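Local coordinates for protein fatty acid synthase 1, isoform A (Drosophila melanogaster, PDB 6FN6) that probably performs the dehydratase, enoylreductase and ketoreductase steps of a multifunctional enzyme that builds long-chain saturated fatty acids with NADPH, at residues A[49-53]-A[54-58]; A[281-284]-A[285-289]; A[769-772]-A[773-777]; A[967-970]-A[971-974]; A[1039-1042]-A[1043-1047]. All blocks are in the same frame, centred on the assembly; numbering follows the deposited sequence.

All five contacts are local, each within one helix or turn, and they sample separate domains of the modifying region. Contact 1 is a surface loop of the dehydratase, contact 2 a helix of the probable pseudo-methyltransferase domain, contact 3 a helix of the enoylreductase; contacts 4 and 5 share the ketoreductase. That last pair is the closest, centres 29 Å apart and nearest atoms about 18 Å. Contact 5 lies 37 Å from contact 2 and 83 Å from contact 3, centre to centre. Contacts 1 and 4 have centres 46 Å apart, yet contact 4 reaches back to the dehydratase through Glu137. None lies at the predicted dehydratase residues His24 and Asp175.

Contact 1. Residues A[49-53]-A[54-58]; sequences QGSEF and HKTPV
His54 turns the edge of its imidazole toward the face of the Phe53 ring in an offset edge-to-face pair, with the planes at 88° and the centroids 5.7 Å apart. The backbone N of His54 also sits over a face of the Phe53 ring, 3.1 Å from Phe53 CG; Phe53 CG lies between its own backbone N and carbonyl carbon (chi1 87°), a rotation that keeps the ring face over that N. At the imidazole edge, near its plane, lie Phe53 CD1 and Glu52 OE2, the latter 3.5 Å from His54 CE1. This turn lies in the loop from helix 34-48, which closes in a Schellman motif at Gly50, to strand 58-65 of the predicted N-terminal hotdog fold. Trp42 of that helix meets Phe53 edge-to-face. Glu52 O is gripped from opposite faces of its carbonyl plane, by Thr56 OG1 at 2.6 Å and Lys55 N at 2.8 Å. Further out, Glu52 OE1 and Lys55 NZ make a long salt bridge of 3.8 Å.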
loop_
_atom_site.group_PDB
_atom_site.type_symbol
_atom_site.label_atom_id
_atom_site.label_comp_id
_atom_site.label_asym_id
_atom_site.label_seq_id
_atom_site.Cartn_x
_atom_site.Cartn_y
_atom_site.Cartn_z
ATOM N N GLN A 49 17.401 24.351 9.864
ATOM C CA GLN A 49 18.032 24.627 8.578
ATOM C C GLN A 49 18.838 25.922 8.644
ATOM O O GLN A 49 19.598 26.234 7.729
ATOM C CB GLN A 49 16.989 24.708 7.465
ATOM C CG GLN A 49 16.367 23.367 7.117
ATOM C CD GLN A 49 17.295 22.495 6.296
ATOM O OE1 GLN A 49 18.221 22.990 5.651
ATOM N NE2 GLN A 49 17.059 21.189 6.323
ATOM N N GLY A 50 18.648 26.684 9.719
ATOM C CA GLY A 50 19.425 27.888 9.946
ATOM C C GLY A 50 18.666 29.173 9.682
ATOM O O GLY A 50 19.079 30.247 10.124
ATOM N N SER A 51 17.561 29.068 8.951
ATOM C CA SER A 51 16.813 30.245 8.522
ATOM C C SER A 51 15.663 30.593 9.463
ATOM O O SER A 51 15.326 29.828 10.367
ATOM C CB SER A 51 16.265 30.023 7.111
ATOM O OG SER A 51 17.316 29.820 6.183
ATOM N N GLU A 52 15.066 31.759 9.232
ATOM C CA GLU A 52 13.845 32.161 9.920
ATOM C C GLU A 52 12.654 31.634 9.129
ATOM O O GLU A 52 12.671 31.646 7.898
ATOM C CB GLU A 52 13.781 33.683 10.059
ATOM C CG GLU A 52 14.800 34.260 11.031
ATOM C CD GLU A 52 14.800 35.777 11.045
ATOM O OE1 GLU A 52 15.253 36.381 10.049
ATOM O OE2 GLU A 52 14.349 36.367 12.050
ATOM N N PHE A 53 11.620 31.172 9.826
ATOM C CA PHE A 53 10.528 30.464 9.164
ATOM C C PHE A 53 9.759 31.374 8.207
ATOM O O PHE A 53 9.255 30.914 7.185
ATOM C CB PHE A 53 9.578 29.845 10.196
ATOM C CG PHE A 53 8.488 30.765 10.665
ATOM C CD1 PHE A 53 8.733 31.721 11.635
ATOM C CD2 PHE A 53 7.207 30.654 10.148
ATOM C CE1 PHE A 53 7.725 32.559 12.069
ATOM C CE2 PHE A 53 6.195 31.490 10.580
ATOM C CZ PHE A 53 6.455 32.443 11.541
ATOM N N HIS A 54 9.677 32.662 8.526
ATOM C CA HIS A 54 8.971 33.601 7.658
ATOM C C HIS A 54 9.838 33.966 6.454
ATOM O O HIS A 54 9.386 34.656 5.542
ATOM C CB HIS A 54 8.559 34.864 8.424
ATOM C CG HIS A 54 9.700 35.598 9.056
ATOM N ND1 HIS A 54 10.194 35.280 10.302
ATOM C CD2 HIS A 54 10.433 36.651 8.618
ATOM C CE1 HIS A 54 11.187 36.097 10.602
ATOM N NE2 HIS A 54 11.353 36.938 9.596
ATOM N N LYS A 55 11.082 33.495 6.462
ATOM C CA LYS A 55 11.998 33.705 5.346
ATOM C C LYS A 55 12.223 32.399 4.587
ATOM O O LYS A 55 12.977 32.359 3.615
ATOM C CB LYS A 55 13.346 34.228 5.855
ATOM C CG LYS A 55 13.329 35.626 6.454
ATOM C CD LYS A 55 13.342 36.711 5.396
ATOM C CE LYS A 55 13.422 38.092 6.033
ATOM N NZ LYS A 55 14.696 38.292 6.789
ATOM N N THR A 56 11.551 31.338 5.027
ATOM C CA THR A 56 11.798 29.998 4.507
ATOM C C THR A 56 10.549 29.366 3.896
ATOM O O THR A 56 9.645 28.955 4.624
ATOM C CB THR A 56 12.321 29.063 5.618
ATOM O OG1 THR A 56 13.397 29.699 6.319
ATOM C CG2 THR A 56 12.809 27.751 5.031
ATOM N N PRO A 57 10.492 29.278 2.557
ATOM C CA PRO A 57 9.363 28.582 1.929
ATOM C C PRO A 57 9.476 27.065 2.060
ATOM O O PRO A 57 10.583 26.532 2.030
ATOM C CB PRO A 57 9.454 29.019 0.466
ATOM C CG PRO A 57 10.890 29.314 0.253
ATOM C CD PRO A 57 11.399 29.866 1.555
ATOM N N VAL A 58 8.348 26.380 2.223
ATOM C CA VAL A 58 8.361 24.928 2.389
ATOM C C VAL A 58 7.203 24.273 1.641
ATOM O O VAL A 58 6.243 24.936 1.254
ATOM C CB VAL A 58 8.321 24.538 3.881
ATOM C CG1 VAL A 58 9.547 25.084 4.611
ATOM C CG2 VAL A 58 7.030 25.031 4.535
#

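Contact 2. Residues A[281-284]-A[285-289]; sequences KARL and HALDV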
loop_
_atom_site.group_PDB
_atom_site.type_symbol
_atom_site.label_atom_id
_atom_site.label_comp_id
_atom_site.label_asym_id
_atom_site.label_seq_id
_atom_site.Cartn_x
_atom_site.Cartn_y
_atom_site.Cartn_z
ATOM N N LYS A 281 -50.693 10.302 40.012
ATOM C CA LYS A 281 -50.424 11.513 39.247
ATOM C C LYS A 281 -51.400 12.625 39.624
ATOM O O LYS A 281 -51.041 13.803 39.619
ATOM C CB LYS A 281 -50.506 11.236 37.747
ATOM C CG LYS A 281 -49.197 10.780 37.130
ATOM C CD LYS A 281 -49.234 10.846 35.611
ATOM C CE LYS A 281 -49.144 12.282 35.104
ATOM N NZ LYS A 281 -47.821 12.913 35.385
ATOM N N ALA A 282 -52.631 12.245 39.950
ATOM C CA ALA A 282 -53.653 13.216 40.318
ATOM C C ALA A 282 -53.230 13.953 41.583
ATOM O O ALA A 282 -53.359 15.174 41.676
ATOM C CB ALA A 282 -54.997 12.532 40.520
ATOM N N ARG A 283 -52.713 13.202 42.549
ATOM C CA ARG A 283 -52.240 13.775 43.803
ATOM C C ARG A 283 -51.086 14.744 43.574
ATOM O O ARG A 283 -51.064 15.837 44.138
ATOM C CB ARG A 283 -51.815 12.665 44.763
ATOM C CG ARG A 283 -51.506 13.134 46.175
ATOM C CD ARG A 283 -51.502 11.968 47.150
ATOM N NE ARG A 283 -50.998 12.348 48.466
ATOM C CZ ARG A 283 -49.709 12.378 48.789
ATOM N NH1 ARG A 283 -48.785 12.061 47.889
ATOM N NH2 ARG A 283 -49.337 12.731 50.010
ATOM N N LEU A 284 -50.120 14.333 42.761
ATOM C CA LEU A 284 -48.977 15.181 42.452
ATOM C C LEU A 284 -49.433 16.499 41.829
ATOM O O LEU A 284 -48.905 17.560 42.158
ATOM C CB LEU A 284 -48.004 14.457 41.520
ATOM C CG LEU A 284 -47.221 13.289 42.132
ATOM C CD1 LEU A 284 -46.292 12.683 41.097
ATOM C CD2 LEU A 284 -46.432 13.705 43.369
ATOM N N HIS A 285 -50.405 16.425 40.924
ATOM C CA HIS A 285 -50.974 17.624 40.313
ATOM C C HIS A 285 -51.646 18.517 41.357
ATOM O O HIS A 285 -51.511 19.741 41.324
ATOM C CB HIS A 285 -51.976 17.246 39.220
ATOM C CG HIS A 285 -51.342 16.817 37.937
ATOM N ND1 HIS A 285 -50.040 17.145 37.601
ATOM C CD2 HIS A 285 -51.815 16.085 36.904
ATOM C CE1 HIS A 285 -49.751 16.636 36.422
ATOM N NE2 HIS A 285 -50.813 15.984 35.973
ATOM N N ALA A 286 -52.376 17.902 42.281
ATOM C CA ALA A 286 -53.028 18.645 43.348
ATOM C C ALA A 286 -51.993 19.456 44.123
ATOM O O ALA A 286 -52.211 20.631 44.424
ATOM C CB ALA A 286 -53.781 17.700 44.277
ATOM N N LEU A 287 -50.867 18.827 44.441
ATOM C CA LEU A 287 -49.779 19.505 45.139
ATOM C C LEU A 287 -49.166 20.596 44.267
ATOM O O LEU A 287 -48.797 21.661 44.757
ATOM C CB LEU A 287 -48.696 18.508 45.561
ATOM C CG LEU A 287 -49.086 17.483 46.628
ATOM C CD1 LEU A 287 -48.130 16.309 46.610
ATOM C CD2 LEU A 287 -49.110 18.130 48.002
ATOM N N ASP A 288 -49.046 20.315 42.975
ATOM C CA ASP A 288 -48.495 21.280 42.033
ATOM C C ASP A 288 -49.375 22.525 41.959
ATOM O O ASP A 288 -48.877 23.649 41.925
ATOM C CB ASP A 288 -48.347 20.651 40.651
ATOM C CG ASP A 288 -47.361 21.396 39.775
ATOM O OD1 ASP A 288 -47.230 22.629 39.930
ATOM O OD2 ASP A 288 -46.706 20.744 38.937
ATOM N N VAL A 289 -50.687 22.318 41.933
ATOM C CA VAL A 289 -51.626 23.428 41.882
ATOM C C VAL A 289 -51.529 24.237 43.170
ATOM O O VAL A 289 -51.563 25.467 43.146
ATOM C CB VAL A 289 -53.067 22.933 41.653
ATOM C CG1 VAL A 289 -54.060 24.077 41.825
ATOM C CG2 VAL A 289 -53.208 22.314 40.276
#
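Four hydrogen bonds link residues 281-284 to residues 285-289 in the i to i+4 pattern of an alpha-helix, from His285 N to Lys281 O through Asp288 N to Leu284 O, at 2.9 to 3.0 Å. Among the side chains with polar ends, Lys281 and His285 run alongside each other, pointing the same way, with Lys281 CE 4.2 Å from His285 NE2. The imidazole also lays one face over Lys281 O, which is 3.5 Å from His285 CG. Lys281 NZ itself is salt-bridged to Glu559; its charge might discourage protonation of the neighbouring imidazole, which Glu559 would probably offset in part. Arg283 and Asp288 spend their charges outside the turn, on Glu407 and Lys557 respectively. Apolar contact is lighter: Leu284 CD2 meets Leu287 CD1 at 4.5 Å. Leu287 touches Leu323 of helix 320-329 and Phe378 of strand 374-380, while Ala286 lies on strand 426-433. The mixed sheet beside this helix, in which the antiparallel strand 438-445 lies between 402-409 and 426-433, has the order of the class I methyltransferase fold, consistent with the pseudo-methyltransferase domain known in animal fatty acid synthases.

Contact 3. Residues A[769-772]-A[773-777]; sequences EQLV and LRETK
Thr776 gives two hydrogen bonds to one carbonyl, Val772 O: its backbone N at 2.8 Å and its hydroxyl OG1 at 2.6 Å. The hydroxyl comes from above the carbonyl plane, 35° out of it, because chi1 of 57° folds OG1 back between the backbone N and the carbonyl carbon. Thr776 CG2 meanwhile rests 4.2 Å from Val772 CG1. One turn earlier, Leu773 runs beside the aliphatic part of Glu769, with Leu773 CD1 4.0 Å from Glu769 CG. Arg774, bent at chi3, brings its guanidinium back along the helix: one face covers Gln770 O, and Arg774 NH2 approaches Gln770 CB at 3.4 Å. Leu771 CD2 and Glu775 CG touch more lightly, at 4.3 Å. Beneath these side chains, i to i+4 backbone bonds keep the turns in step until Lys777, whose positive phi completes a Schellman motif with a weak bond from Lys777 N to Arg774 O. Salt bridges to Arg798 and Arg758 hold the carboxylates of Glu769 and Glu775, Phe736 of strand 734-739 backs Thr776, and Leu115 and Asp230 of the second subunit pack against the Gln770, Leu773 and Arg774 side. These residues make up nearly all of the short helix 768-775 and its C-terminal end, in the Rossmann-type half of the enoylreductase. Here the threonine hydroxyl serves as a second donor to Val772 O, a carbonyl of the last turn.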
loop_
_atom_site.group_PDB
_atom_site.type_symbol
_atom_site.label_atom_id
_atom_site.label_comp_id
_atom_site.label_asym_id
_atom_site.label_seq_id
_atom_site.Cartn_x
_atom_site.Cartn_y
_atom_site.Cartn_z
ATOM N N GLU A 769 -2.095 -17.449 7.846
ATOM C CA GLU A 769 -1.115 -17.239 6.788
ATOM C C GLU A 769 -0.227 -18.471 6.626
ATOM O O GLU A 769 -0.050 -18.978 5.517
ATOM C CB GLU A 769 -0.262 -16.003 7.083
ATOM C CG GLU A 769 0.757 -15.677 6.003
ATOM C CD GLU A 769 1.643 -14.507 6.378
ATOM O OE1 GLU A 769 1.232 -13.703 7.243
ATOM O OE2 GLU A 769 2.753 -14.395 5.817
ATOM N N GLN A 770 0.327 -18.951 7.735
ATOM C CA GLN A 770 1.190 -20.124 7.710
ATOM C C GLN A 770 0.402 -21.333 7.227
ATOM O O GLN A 770 0.896 -22.125 6.428
ATOM C CB GLN A 770 1.787 -20.402 9.093
ATOM C CG GLN A 770 2.877 -19.428 9.519
ATOM C CD GLN A 770 2.342 -18.039 9.798
ATOM O OE1 GLN A 770 1.340 -17.876 10.496
ATOM N NE2 GLN A 770 3.006 -17.028 9.251
ATOM N N LEU A 771 -0.830 -21.459 7.710
ATOM C CA LEU A 771 -1.680 -22.593 7.365
ATOM C C LEU A 771 -1.914 -22.679 5.864
ATOM O O LEU A 771 -1.769 -23.744 5.263
ATOM C CB LEU A 771 -3.021 -22.485 8.095
ATOM C CG LEU A 771 -4.053 -23.596 7.864
ATOM C CD1 LEU A 771 -4.921 -23.769 9.100
ATOM C CD2 LEU A 771 -4.933 -23.324 6.646
ATOM N N VAL A 772 -2.282 -21.553 5.263
ATOM C CA VAL A 772 -2.616 -21.513 3.845
ATOM C C VAL A 772 -1.381 -21.778 3.000
ATOM O O VAL A 772 -1.425 -22.568 2.060
ATOM C CB VAL A 772 -3.267 -20.170 3.474
ATOM C CG1 VAL A 772 -3.382 -20.019 1.957
ATOM C CG2 VAL A 772 -4.631 -20.058 4.123
ATOM N N LEU A 773 -0.283 -21.108 3.331
ATOM C CA LEU A 773 0.959 -21.278 2.591
ATOM C C LEU A 773 1.440 -22.725 2.703
ATOM O O LEU A 773 2.001 -23.274 1.754
ATOM C CB LEU A 773 2.030 -20.313 3.104
ATOM C CG LEU A 773 1.775 -18.822 2.855
ATOM C CD1 LEU A 773 2.877 -17.978 3.475
ATOM C CD2 LEU A 773 1.655 -18.514 1.368
ATOM N N ARG A 774 1.222 -23.336 3.865
ATOM C CA ARG A 774 1.600 -24.733 4.078
ATOM C C ARG A 774 0.777 -25.679 3.213
ATOM O O ARG A 774 1.313 -26.607 2.604
ATOM C CB ARG A 774 1.422 -25.127 5.543
ATOM C CG ARG A 774 2.715 -25.365 6.299
ATOM C CD ARG A 774 2.437 -26.043 7.627
ATOM N NE ARG A 774 1.777 -25.142 8.568
ATOM C CZ ARG A 774 2.409 -24.385 9.461
ATOM N NH1 ARG A 774 3.734 -24.407 9.553
ATOM N NH2 ARG A 774 1.709 -23.601 10.270
ATOM N N GLU A 775 -0.528 -25.437 3.171
ATOM C CA GLU A 775 -1.453 -26.313 2.464
ATOM C C GLU A 775 -1.381 -26.088 0.960
ATOM O O GLU A 775 -1.768 -26.952 0.174
ATOM C CB GLU A 775 -2.882 -26.093 2.966
ATOM C CG GLU A 775 -3.106 -26.558 4.396
ATOM C CD GLU A 775 -2.892 -28.049 4.560
ATOM O OE1 GLU A 775 -3.460 -28.823 3.760
ATOM O OE2 GLU A 775 -2.147 -28.449 5.481
ATOM N N THR A 776 -0.897 -24.915 0.568
ATOM C CA THR A 776 -0.714 -24.595 -0.840
ATOM C C THR A 776 0.753 -24.726 -1.240
ATOM O O THR A 776 1.125 -24.402 -2.366
ATOM C CB THR A 776 -1.204 -23.172 -1.162
ATOM O OG1 THR A 776 -0.515 -22.222 -0.337
ATOM C CG2 THR A 776 -2.702 -23.058 -0.927
ATOM N N LYS A 777 1.580 -25.201 -0.313
ATOM C CA LYS A 777 3.005 -25.391 -0.572
ATOM C C LYS A 777 3.637 -24.115 -1.125
ATOM O O LYS A 777 4.462 -24.166 -2.036
ATOM C CB LYS A 777 3.229 -26.552 -1.546
ATOM C CG LYS A 777 3.082 -27.936 -0.926
ATOM C CD LYS A 777 3.436 -29.023 -1.933
ATOM C CE LYS A 777 3.753 -30.350 -1.262
ATOM N NZ LYS A 777 4.305 -31.344 -2.231
#

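Contact 4. Residues A[967-970]-A[971-974]; sequences LMIR and RWQE
Met968 lies across the indole of Trp972, forming the dense side of the contact. Its CB makes a CH-pi contact with the six-membered ring, 3.9 Å from the centroid and 15° off the normal, and bends at chi2 and chi3 bring Met968 CE to 3.6 Å from Trp972 CZ2. Met968 O lies over a face of the same indole, offset toward its rim. Next to this pair, the extended Arg971 lays one face of its guanidinium against Leu967, whose CD2 stands 3.6 Å above the plane, toward the rim. The exposed side, with Gln973 and Glu974, is thinner. Ile969 CG2 runs beside the amide of Gln973, 3.8 Å from Gln973 CD. Glu974 OE2 meets the guanidinium edge of Arg970 in plane, but the two flat groups are turned 69° apart and the salt bridge has a weak, bent hydrogen bond (123°). Asn942 of helix 935-946 accepts from Trp972 NE1, whereas Glu137 of the dehydratase domain forms a salt bridge with Arg971 NH2, and Thr157 OG1 is hydrogen-bonded to Arg970 NE. Helix 963-974 thus faces two ways, joining the dehydratase on one side and serving as the crossover between strands 951-955 and 978-982 in the beta-alpha-beta unit of the ketoreductase Rossmann fold.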
loop_
_atom_site.group_PDB
_atom_site.type_symbol
_atom_site.label_atom_id
_atom_site.label_comp_id
_atom_site.label_asym_id
_atom_site.label_seq_id
_atom_site.Cartn_x
_atom_site.Cartn_y
_atom_site.Cartn_z
ATOM N N LEU A 967 -29.066 32.337 2.202
ATOM C CA LEU A 967 -28.503 30.992 2.216
ATOM C C LEU A 967 -29.584 29.946 2.466
ATOM O O LEU A 967 -29.706 28.974 1.721
ATOM C CB LEU A 967 -27.410 30.880 3.285
ATOM C CG LEU A 967 -26.803 29.492 3.519
ATOM C CD1 LEU A 967 -26.218 28.924 2.233
ATOM C CD2 LEU A 967 -25.742 29.549 4.611
ATOM N N MET A 968 -30.367 30.152 3.519
ATOM C CA MET A 968 -31.408 29.203 3.893
ATOM C C MET A 968 -32.460 29.085 2.793
ATOM O O MET A 968 -32.959 27.994 2.511
ATOM C CB MET A 968 -32.061 29.624 5.210
ATOM C CG MET A 968 -31.143 29.504 6.423
ATOM S SD MET A 968 -30.401 27.868 6.629
ATOM C CE MET A 968 -31.858 26.825 6.686
ATOM N N ILE A 969 -32.798 30.211 2.178
ATOM C CA ILE A 969 -33.789 30.219 1.111
ATOM C C ILE A 969 -33.239 29.424 -0.067
ATOM O O ILE A 969 -33.953 28.624 -0.673
ATOM C CB ILE A 969 -34.168 31.665 0.709
ATOM C CG1 ILE A 969 -34.843 32.375 1.887
ATOM C CG2 ILE A 969 -35.084 31.672 -0.516
ATOM C CD1 ILE A 969 -34.999 33.871 1.707
ATOM N N ARG A 970 -31.968 29.646 -0.389
ATOM C CA ARG A 970 -31.322 28.923 -1.477
ATOM C C ARG A 970 -31.347 27.421 -1.200
ATOM O O ARG A 970 -31.654 26.621 -2.082
ATOM C CB ARG A 970 -29.880 29.400 -1.672
ATOM C CG ARG A 970 -29.198 28.764 -2.874
ATOM C CD ARG A 970 -27.807 29.322 -3.123
ATOM N NE ARG A 970 -26.865 28.963 -2.066
ATOM C CZ ARG A 970 -26.305 27.765 -1.937
ATOM N NH1 ARG A 970 -26.610 26.789 -2.782
ATOM N NH2 ARG A 970 -25.454 27.533 -0.947
ATOM N N ARG A 971 -31.028 27.047 0.035
ATOM C CA ARG A 971 -31.008 25.644 0.422
ATOM C C ARG A 971 -32.402 25.019 0.342
ATOM O O ARG A 971 -32.550 23.879 -0.102
ATOM C CB ARG A 971 -30.443 25.495 1.835
ATOM C CG ARG A 971 -28.952 25.781 1.936
ATOM C CD ARG A 971 -28.441 25.605 3.357
ATOM N NE ARG A 971 -26.981 25.623 3.423
ATOM C CZ ARG A 971 -26.280 25.849 4.530
ATOM N NH1 ARG A 971 -26.896 26.082 5.682
ATOM N NH2 ARG A 971 -24.955 25.845 4.488
ATOM N N TRP A 972 -33.424 25.769 0.750
ATOM C CA TRP A 972 -34.795 25.268 0.707
ATOM C C TRP A 972 -35.274 25.135 -0.733
ATOM O O TRP A 972 -35.973 24.182 -1.081
ATOM C CB TRP A 972 -35.735 26.185 1.490
ATOM C CG TRP A 972 -35.452 26.229 2.960
ATOM C CD1 TRP A 972 -34.945 25.225 3.730
ATOM C CD2 TRP A 972 -35.648 27.344 3.835
ATOM N NE1 TRP A 972 -34.816 25.643 5.031
ATOM C CE2 TRP A 972 -35.241 26.942 5.121
ATOM C CE3 TRP A 972 -36.129 28.643 3.656
ATOM C CZ2 TRP A 972 -35.302 27.793 6.222
ATOM C CZ3 TRP A 972 -36.190 29.483 4.748
ATOM C CH2 TRP A 972 -35.778 29.056 6.014
ATOM N N GLN A 973 -34.900 26.095 -1.570
ATOM C CA GLN A 973 -35.325 26.091 -2.963
ATOM C C GLN A 973 -34.636 24.966 -3.724
ATOM O O GLN A 973 -35.231 24.345 -4.607
ATOM C CB GLN A 973 -35.033 27.442 -3.615
ATOM C CG GLN A 973 -35.996 28.536 -3.186
ATOM C CD GLN A 973 -35.664 29.884 -3.789
ATOM O OE1 GLN A 973 -34.497 30.209 -4.006
ATOM N NE2 GLN A 973 -36.693 30.681 -4.059
ATOM N N GLU A 974 -33.381 24.704 -3.374
ATOM C CA GLU A 974 -32.633 23.612 -3.984
ATOM C C GLU A 974 -33.254 22.277 -3.592
ATOM O O GLU A 974 -33.288 21.342 -4.390
ATOM C CB GLU A 974 -31.161 23.666 -3.572
ATOM C CG GLU A 974 -30.373 24.769 -4.264
ATOM C CD GLU A 974 -28.929 24.835 -3.809
ATOM O OE1 GLU A 974 -28.568 24.108 -2.859
ATOM O OE2 GLU A 974 -28.159 25.622 -4.398
#

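Contact 5. Residues A[1039-1042]-A[1043-1047]; sequences TKYL and DQFSR
Tyr1041 and Gln1044 point the same way on helix 1034-1049, which links strands 1005-1011 and 1055-1060 in the Rossmann fold of the ketoreductase. Gln1044, extended beyond CG, brings OE1 to the edge of the phenol ring and into its plane, 3.8 Å from Tyr1041 CD1, with amide and ring planes 58° apart. The Phe1045 ring meets Tyr1041 at its CB: Phe1045 CE2 is 4.1 Å from Tyr1041 CB. Phe1045 CG is anti to the carbonyl carbon (chi1 -67°), which lays the ring back along the previous turn, near Tyr1041 O. Ala992 and Leu996 of helix 989-1002 cover these aromatics. Farther round the helix, Ser1046 OG lies 2.8 Å from Leu1042 O and 2.9 Å from Asp1043 O. Arg1088 of helix 1072-1090 salt-bridges Asp1043 OD1. From within the helix, Arg1047 NE reaches that oxygen too, 3.1 Å from Asp1043 OD1, at 165° and from above the carboxylate plane.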
loop_
_atom_site.group_PDB
_atom_site.type_symbol
_atom_site.label_atom_id
_atom_site.label_comp_id
_atom_site.label_asym_id
_atom_site.label_seq_id
_atom_site.Cartn_x
_atom_site.Cartn_y
_atom_site.Cartn_z
ATOM N N THR A 1039 -52.467 39.302 14.232
ATOM C CA THR A 1039 -53.024 38.040 14.702
ATOM C C THR A 1039 -54.545 38.120 14.718
ATOM O O THR A 1039 -55.235 37.164 14.360
ATOM C CB THR A 1039 -52.512 37.693 16.112
ATOM O OG1 THR A 1039 -51.082 37.762 16.134
ATOM C CG2 THR A 1039 -52.956 36.297 16.524
ATOM N N LYS A 1040 -55.061 39.272 15.130
ATOM C CA LYS A 1040 -56.500 39.472 15.234
ATOM C C LYS A 1040 -57.158 39.349 13.860
ATOM O O LYS A 1040 -58.167 38.664 13.705
ATOM C CB LYS A 1040 -56.797 40.837 15.857
ATOM C CG LYS A 1040 -58.272 41.164 15.980
ATOM C CD LYS A 1040 -58.474 42.486 16.706
ATOM C CE LYS A 1040 -59.947 42.822 16.865
ATOM N NZ LYS A 1040 -60.153 44.033 17.704
ATOM N N TYR A 1041 -56.577 40.010 12.863
ATOM C CA TYR A 1041 -57.124 39.981 11.513
ATOM C C TYR A 1041 -56.836 38.653 10.813
ATOM O O TYR A 1041 -57.693 38.123 10.105
ATOM C CB TYR A 1041 -56.559 41.138 10.685
ATOM C CG TYR A 1041 -57.109 42.503 11.053
ATOM C CD1 TYR A 1041 -58.442 42.673 11.412
ATOM C CD2 TYR A 1041 -56.290 43.624 11.037
ATOM C CE1 TYR A 1041 -58.939 43.918 11.746
ATOM C CE2 TYR A 1041 -56.779 44.873 11.370
ATOM C CZ TYR A 1041 -58.103 45.014 11.723
ATOM O OH TYR A 1041 -58.586 46.259 12.056
ATOM N N LEU A 1042 -55.628 38.123 10.997
ATOM C CA LEU A 1042 -55.280 36.820 10.436
ATOM C C LEU A 1042 -56.224 35.746 10.968
ATOM O O LEU A 1042 -56.679 34.877 10.223
ATOM C CB LEU A 1042 -53.830 36.456 10.756
ATOM C CG LEU A 1042 -52.765 37.202 9.949
ATOM C CD1 LEU A 1042 -51.382 36.971 10.531
ATOM C CD2 LEU A 1042 -52.807 36.790 8.494
ATOM N N ASP A 1043 -56.525 35.821 12.261
ATOM C CA ASP A 1043 -57.478 34.910 12.877
ATOM C C ASP A 1043 -58.832 35.036 12.195
ATOM O O ASP A 1043 -59.432 34.044 11.787
ATOM C CB ASP A 1043 -57.615 35.200 14.373
ATOM C CG ASP A 1043 -58.857 34.568 14.980
ATOM O OD1 ASP A 1043 -59.251 33.470 14.532
ATOM O OD2 ASP A 1043 -59.444 35.172 15.904
ATOM N N GLN A 1044 -59.295 36.272 12.065
ATOM C CA GLN A 1044 -60.634 36.554 11.563
ATOM C C GLN A 1044 -60.845 36.049 10.134
ATOM O O GLN A 1044 -61.818 35.352 9.855
ATOM C CB GLN A 1044 -60.883 38.064 11.631
ATOM C CG GLN A 1044 -62.172 38.546 10.992
ATOM C CD GLN A 1044 -62.341 40.048 11.119
ATOM O OE1 GLN A 1044 -61.656 40.698 11.911
ATOM N NE2 GLN A 1044 -63.244 40.611 10.324
ATOM N N PHE A 1045 -59.919 36.380 9.241
ATOM C CA PHE A 1045 -60.089 36.090 7.819
ATOM C C PHE A 1045 -59.715 34.658 7.443
ATOM O O PHE A 1045 -60.208 34.132 6.446
ATOM C CB PHE A 1045 -59.262 37.070 6.986
ATOM C CG PHE A 1045 -59.746 38.489 7.068
ATOM C CD1 PHE A 1045 -60.957 38.854 6.506
ATOM C CD2 PHE A 1045 -58.993 39.456 7.709
ATOM C CE1 PHE A 1045 -61.407 40.157 6.579
ATOM C CE2 PHE A 1045 -59.437 40.761 7.786
ATOM C CZ PHE A 1045 -60.646 41.111 7.221
ATOM N N SER A 1046 -58.840 34.031 8.225
ATOM C CA SER A 1046 -58.455 32.650 7.958
ATOM C C SER A 1046 -59.661 31.729 8.130
ATOM O O SER A 1046 -59.777 30.713 7.446
ATOM C CB SER A 1046 -57.311 32.208 8.875
ATOM O OG SER A 1046 -57.692 32.245 10.238
ATOM N N ARG A 1047 -60.554 32.090 9.048
ATOM C CA ARG A 1047 -61.779 31.326 9.278
ATOM C C ARG A 1047 -62.581 31.185 7.990
ATOM O O ARG A 1047 -63.220 30.163 7.757
ATOM C CB ARG A 1047 -62.644 31.985 10.356
ATOM C CG ARG A 1047 -62.020 32.012 11.742
ATOM C CD ARG A 1047 -62.944 32.686 12.737
ATOM N NE ARG A 1047 -62.296 32.935 14.024
ATOM C CZ ARG A 1047 -62.945 33.069 15.179
ATOM N NH1 ARG A 1047 -64.268 32.970 15.223
ATOM N NH2 ARG A 1047 -62.268 33.296 16.296
#